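Local coordinates for protein arabinofuranosidase (Bifidobacterium longum, PDB 2Y2W) that hydrolyses terminal alpha-(1->5)-linked L-arabinofuranosyl residues of arabinans, and is also active on arabinoxylan, in plant cell-wall breakdown, at residues L250-S255 with E276-V281; D333-F338 with R401-S406. All coordinates share one frame; numbering follows the deposited sequence.

Interaction 1 of 2, residues L250-S255 with E276-V281; sequences LVACGS and ENLDFV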
loop_
_atom_site.group_PDB
_atom_site.type_symbol
_atom_site.label_atom_id
_atom_site.label_comp_id
_atom_site.label_asym_id
_atom_site.label_seq_id
_atom_site.Cartn_x
_atom_site.Cartn_y
_atom_site.Cartn_z
ATOM N N LEU D 250 6.073 5.036 -21.415
ATOM C CA LEU D 250 5.179 4.520 -20.377
ATOM C C LEU D 250 3.708 4.874 -20.574
ATOM O O LEU D 250 3.365 6.021 -20.874
ATOM C CB LEU D 250 5.661 4.977 -18.998
ATOM C CG LEU D 250 7.116 4.628 -18.668
ATOM C CD1 LEU D 250 7.583 5.361 -17.424
ATOM C CD2 LEU D 250 7.315 3.123 -18.520
ATOM N N VAL D 251 2.853 3.871 -20.387
ATOM C CA VAL D 251 1.411 3.998 -20.615
ATOM C C VAL D 251 0.638 3.987 -19.297
ATOM O O VAL D 251 0.766 3.052 -18.502
ATOM C CB VAL D 251 0.867 2.855 -21.520
ATOM C CG1 VAL D 251 -0.568 3.140 -21.948
ATOM C CG2 VAL D 251 1.757 2.647 -22.739
ATOM N N ALA D 252 -0.157 5.031 -19.079
ATOM C CA ALA D 252 -1.068 5.097 -17.940
ATOM C C ALA D 252 -2.440 4.581 -18.340
ATOM O O ALA D 252 -2.870 4.773 -19.480
ATOM C CB ALA D 252 -1.177 6.516 -17.427
ATOM N N CYS D 253 -3.116 3.922 -17.400
ATOM C CA CYS D 253 -4.484 3.452 -17.606
ATOM C C CYS D 253 -5.421 4.638 -17.780
ATOM O O CYS D 253 -5.393 5.584 -16.990
ATOM C CB CYS D 253 -4.966 2.609 -16.420
ATOM S SG CYS D 253 -4.033 1.102 -16.086
ATOM N N GLY D 254 -6.234 4.588 -18.828
ATOM C CA GLY D 254 -7.282 5.574 -19.034
ATOM C C GLY D 254 -8.600 4.950 -18.641
ATOM O O GLY D 254 -8.688 4.264 -17.621
ATOM N N SER D 255 -9.623 5.179 -19.457
ATOM C CA SER D 255 -10.926 4.565 -19.232
ATOM C C SER D 255 -11.033 3.205 -19.917
ATOM O O SER D 255 -10.451 2.979 -20.986
ATOM C CB SER D 255 -12.052 5.496 -19.687
ATOM O OG SER D 255 -12.154 6.625 -18.832
ATOM N N GLU D 276 4.816 14.434 -16.363
ATOM C CA GLU D 276 6.240 14.473 -16.715
ATOM C C GLU D 276 6.857 13.148 -17.167
ATOM O O GLU D 276 7.665 13.130 -18.098
ATOM C CB GLU D 276 7.071 15.086 -15.579
ATOM C CG GLU D 276 7.380 16.580 -15.765
ATOM C CD GLU D 276 8.234 16.881 -17.007
ATOM O OE1 GLU D 276 8.975 15.984 -17.480
ATOM O OE2 GLU D 276 8.162 18.023 -17.512
ATOM N N ASN D 277 6.473 12.048 -16.521
ATOM C CA ASN D 277 7.078 10.745 -16.802
ATOM C C ASN D 277 6.196 9.808 -17.623
ATOM O O ASN D 277 6.505 8.622 -17.780
ATOM C CB ASN D 277 7.519 10.074 -15.501
ATOM C CG ASN D 277 8.482 10.930 -14.706
ATOM O OD1 ASN D 277 8.168 11.367 -13.601
ATOM N ND2 ASN D 277 9.655 11.188 -15.271
ATOM N N LEU D 278 5.100 10.348 -18.148
ATOM C CA LEU D 278 4.196 9.581 -18.994
ATOM C C LEU D 278 4.359 9.952 -20.459
ATOM O O LEU D 278 4.755 11.072 -20.793
ATOM C CB LEU D 278 2.738 9.768 -18.560
ATOM C CG LEU D 278 2.290 9.096 -17.258
ATOM C CD1 LEU D 278 0.873 9.518 -16.928
ATOM C CD2 LEU D 278 2.401 7.573 -17.337
ATOM N N ASP D 279 4.045 8.996 -21.324
ATOM C CA ASP D 279 4.174 9.176 -22.758
ATOM C C ASP D 279 2.860 8.857 -23.467
ATOM O O ASP D 279 2.560 9.418 -24.523
ATOM C CB ASP D 279 5.303 8.289 -23.284
ATOM C CG ASP D 279 6.638 8.595 -22.623
ATOM O OD1 ASP D 279 7.289 9.583 -23.029
ATOM O OD2 ASP D 279 7.033 7.848 -21.696
ATOM N N PHE D 280 2.081 7.961 -22.869
ATOM C CA PHE D 280 0.813 7.525 -23.436
ATOM C C PHE D 280 -0.299 7.515 -22.400
ATOM O O PHE D 280 -0.047 7.457 -21.195
ATOM C CB PHE D 280 0.940 6.117 -24.017
ATOM C CG PHE D 280 1.710 6.048 -25.303
ATOM C CD1 PHE D 280 1.059 6.187 -26.524
ATOM C CD2 PHE D 280 3.081 5.816 -25.294
ATOM C CE1 PHE D 280 1.764 6.107 -27.722
ATOM C CE2 PHE D 280 3.799 5.736 -26.486
ATOM C CZ PHE D 280 3.139 5.882 -27.703
ATOM N N VAL D 281 -1.530 7.583 -22.895
ATOM C CA VAL D 281 -2.720 7.300 -22.104
ATOM C C VAL D 281 -3.527 6.250 -22.871
ATOM O O VAL D 281 -3.681 6.346 -24.088
ATOM C CB VAL D 281 -3.542 8.588 -21.793
ATOM C CG1 VAL D 281 -3.947 9.328 -23.073
ATOM C CG2 VAL D 281 -4.754 8.273 -20.920
#

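Interaction 2 of 2, residues D333-F338 with R401-S406; sequences DIALSF and RVRSAS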
loop_
_atom_site.group_PDB
_atom_site.type_symbol
_atom_site.label_atom_id
_atom_site.label_comp_id
_atom_site.label_asym_id
_atom_site.label_seq_id
_atom_site.Cartn_x
_atom_site.Cartn_y
_atom_site.Cartn_z
ATOM N N ASP D 333 3.488 16.428 -25.856
ATOM C CA ASP D 333 2.149 15.857 -25.964
ATOM C C ASP D 333 2.108 14.417 -25.471
ATOM O O ASP D 333 3.022 13.634 -25.736
ATOM C CB ASP D 333 1.670 15.886 -27.416
ATOM C CG ASP D 333 0.938 17.161 -27.769
ATOM O OD1 ASP D 333 1.033 18.148 -27.006
ATOM O OD2 ASP D 333 0.264 17.171 -28.822
ATOM N N ILE D 334 1.042 14.077 -24.753
ATOM C CA ILE D 334 0.744 12.694 -24.414
ATOM C C ILE D 334 -0.030 12.090 -25.581
ATOM O O ILE D 334 -1.126 12.550 -25.911
ATOM C CB ILE D 334 -0.113 12.580 -23.121
ATOM C CG1 ILE D 334 0.537 13.322 -21.939
ATOM C CG2 ILE D 334 -0.425 11.114 -22.791
ATOM C CD1 ILE D 334 1.900 12.801 -21.507
ATOM N N ALA D 335 0.552 11.073 -26.209
ATOM C CA ALA D 335 -0.113 10.354 -27.293
ATOM C C ALA D 335 -1.155 9.374 -26.749
ATOM O O ALA D 335 -1.101 8.974 -25.583
ATOM C CB ALA D 335 0.906 9.629 -28.161
ATOM N N LEU D 336 -2.104 9.002 -27.601
ATOM C CA LEU D 336 -3.144 8.053 -27.234
ATOM C C LEU D 336 -2.751 6.639 -27.630
ATOM O O LEU D 336 -2.155 6.422 -28.692
ATOM C CB LEU D 336 -4.475 8.431 -27.891
ATOM C CG LEU D 336 -5.465 9.321 -27.132
ATOM C CD1 LEU D 336 -4.849 10.641 -26.666
ATOM C CD2 LEU D 336 -6.690 9.579 -27.996
ATOM N N SER D 337 -3.089 5.685 -26.767
ATOM C CA SER D 337 -2.811 4.275 -27.010
ATOM C C SER D 337 -4.086 3.445 -26.897
ATOM O O SER D 337 -4.503 3.074 -25.796
ATOM C CB SER D 337 -1.747 3.761 -26.034
ATOM O OG SER D 337 -1.411 2.409 -26.300
ATOM N N PHE D 338 -4.706 3.160 -28.041
ATOM C CA PHE D 338 -5.891 2.307 -28.095
ATOM C C PHE D 338 -5.520 0.833 -27.921
ATOM O O PHE D 338 -5.723 0.016 -28.821
ATOM C CB PHE D 338 -6.650 2.527 -29.408
ATOM C CG PHE D 338 -7.893 3.352 -29.257
ATOM C CD1 PHE D 338 -7.832 4.740 -29.280
ATOM C CD2 PHE D 338 -9.131 2.737 -29.088
ATOM C CE1 PHE D 338 -8.987 5.502 -29.139
ATOM C CE2 PHE D 338 -10.289 3.490 -28.946
ATOM C CZ PHE D 338 -10.219 4.875 -28.972
ATOM N N ARG D 401 -2.749 11.684 -33.165
ATOM C CA ARG D 401 -2.779 11.664 -31.711
ATOM C C ARG D 401 -2.806 10.232 -31.185
ATOM O O ARG D 401 -2.334 9.965 -30.079
ATOM C CB ARG D 401 -3.973 12.462 -31.185
ATOM C CG ARG D 401 -3.834 12.914 -29.740
ATOM C CD ARG D 401 -2.713 13.934 -29.572
ATOM N NE ARG D 401 -2.431 14.213 -28.166
ATOM C CZ ARG D 401 -3.093 15.100 -27.425
ATOM N NH1 ARG D 401 -4.091 15.808 -27.947
ATOM N NH2 ARG D 401 -2.757 15.280 -26.155
ATOM N N VAL D 402 -3.360 9.322 -31.980
ATOM C CA VAL D 402 -3.331 7.898 -31.663
ATOM C C VAL D 402 -2.127 7.268 -32.362
ATOM O O VAL D 402 -2.191 6.894 -33.535
ATOM C CB VAL D 402 -4.647 7.182 -32.065
ATOM C CG1 VAL D 402 -4.584 5.697 -31.715
ATOM C CG2 VAL D 402 -5.842 7.836 -31.383
ATOM N N ARG D 403 -1.024 7.165 -31.631
ATOM C CA ARG D 403 0.222 6.648 -32.189
ATOM C C ARG D 403 0.417 5.155 -31.907
ATOM O O ARG D 403 1.416 4.564 -32.317
ATOM C CB ARG D 403 1.415 7.467 -31.684
ATOM C CG ARG D 403 1.340 8.970 -31.986
ATOM C CD ARG D 403 1.355 9.286 -33.482
ATOM N NE ARG D 403 2.533 8.748 -34.162
ATOM C CZ ARG D 403 2.799 8.909 -35.455
ATOM N NH1 ARG D 403 1.975 9.603 -36.230
ATOM N NH2 ARG D 403 3.896 8.376 -35.974
ATOM N N SER D 404 -0.543 4.554 -31.210
ATOM C CA SER D 404 -0.523 3.121 -30.929
ATOM C C SER D 404 -1.930 2.563 -30.774
ATOM O O SER D 404 -2.809 3.221 -30.220
ATOM C CB SER D 404 0.289 2.821 -29.670
ATOM O OG SER D 404 0.415 1.424 -29.477
ATOM N N ALA D 405 -2.127 1.345 -31.269
ATOM C CA ALA D 405 -3.384 0.625 -31.107
ATOM C C ALA D 405 -3.133 -0.880 -31.035
ATOM O O ALA D 405 -2.349 -1.426 -31.813
ATOM C CB ALA D 405 -4.350 0.961 -32.238
ATOM N N SER D 406 -3.796 -1.542 -30.091
ATOM C CA SER D 406 -3.668 -2.984 -29.935
ATOM C C SER D 406 -5.028 -3.653 -30.031
ATOM O O SER D 406 -5.885 -3.454 -29.168
ATOM C CB SER D 406 -3.004 -3.339 -28.600
ATOM O OG SER D 406 -1.847 -2.557 -28.371
HETATM O O HOH W 1 -1.679 0.149 -28.375
#

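Interaction 1 of 2, residues L250-S255 with E276-V281
Asp279 takes hold of Leu250 through both of its backbone polar groups. Its carboxylate OD2 accepts from Leu250 N at 3.0 Å, the N-H pointing almost straight at the oxygen and meeting it on the anti side. The aspartate can do this because its CG lies anti to its own carbonyl carbon and beside its backbone N (chi1 -59°), which turns the carboxylate back toward Leu250. Asp279 N donates a hydrogen bond to Leu250 O at 3.1 Å, and Phe280 N donates to that same carbonyl, so two successive amides share one acceptor. From there on the pairing is that of parallel strands: Ala252 N reaches Phe280 O at 3.2 Å, nearly linear at hydrogen but approaching from above the carbonyl plane.

Side chains fill in on both sides of this ladder. On one face Val251 lays both methyls against Phe280 CB, CG2 at 3.8 Å, while the Phe280 ring runs on toward Ala335 and Ser337 of the next strand. On the other face Leu278 straddles the Ala252 methyl with both branches, Leu278 CD1 sitting 3.7 Å from Ala252 CB. Leu250 CD1 comes within 3.5 Å of Asn277 O, and the Leu250 side chain also packs on Ala238 and Met241 of helix 227-244.

Further out, Val251 is bonded through its backbone to Trp210 and Ile212 of strand 209-212, and Gly254 N donates to Ser282 OG. The contact thus closes one beta-alpha-beta unit of the (beta/alpha)8 barrel, strand 249-252, helix 265-274 and strand 280-287. Chemically, a loop carboxylate carries the strand pairing one step beyond where the backbone of 280-281 could take it, and both the N-H and the C=O of buried Leu250 are satisfied.

Interaction 2 of 2, residues D333-F338 with R401-S406
Arg401 lies alongside the chain leading into strand 335-341 and grips Ile334 O side-on, NE at 3.1 Å and NH2 at 3.2 Å, both arriving from the same face of the carbonyl. The bend at chi2 (66°) folds the arginine back to this point, its CG passing 4.0 Å from Leu336 CD1. Asp333 stacks its carboxylate over one guanidinium face, the planes 28° apart. With no N-H aimed at OD2 this is attraction of charges alone; the salt bridge runs from NH1 to Asp322 of helix 307-327. A leucine in place of Arg401 would probably leave Ile334 O without these two N-H groups and Asp322 without this counter-charge.

Beyond the arginine the strands run parallel. Leu336 N bonds Arg401 O at 2.7 Å, but Arg403 is an extra residue, a beta bulge, and its N makes only a weak bond to Leu336 O. The register resumes with Phe338 N to Ser404 O and Ser406 N to Phe338 O.

On the helix-facing side Leu336 CB meets Val402 CG2 at 3.8 Å. The Phe338 ring slants past the other valine methyl, and its CB rests on Ala405 CB; Phe313 meets the ring edge-to-face.

On the opposite face of this strand pair lie Ser337 and Ser404. Both hold OG anti to the backbone N, which brings the two hydroxyls to one water, 2.7 Å from Ser404 OG and bonded also to Ser406 OG. The chemistry therefore changes along the pair, from charge at the strand entrance to a water shared by three hydroxyls, with the Ser406 side chain about 6 Å from that of Glu340, the probable nucleophile.

Overall arrangement
Both contacts belong to the eight-stranded parallel barrel of the catalytic (beta/alpha)8 domain, with centres 10 Å apart. Interaction 1 pairs the fifth strand with the sixth, interaction 2 the seventh with the eighth, and along the chain the first is complete before the second begins. The junction of the sixth and seventh strands joins them: Val281 O lies 2.8 Å from Ser337 N and Val281 N 3.1 Å from Ala335 O, both probable hydrogen bonds, and Ile334 packs against Leu278 and Phe280. Four consecutive strands, the fifth to the eighth, are thus paired edge to edge, a continuous wall leading up to the end of the barrel where the glutamates thought to carry out catalysis sit.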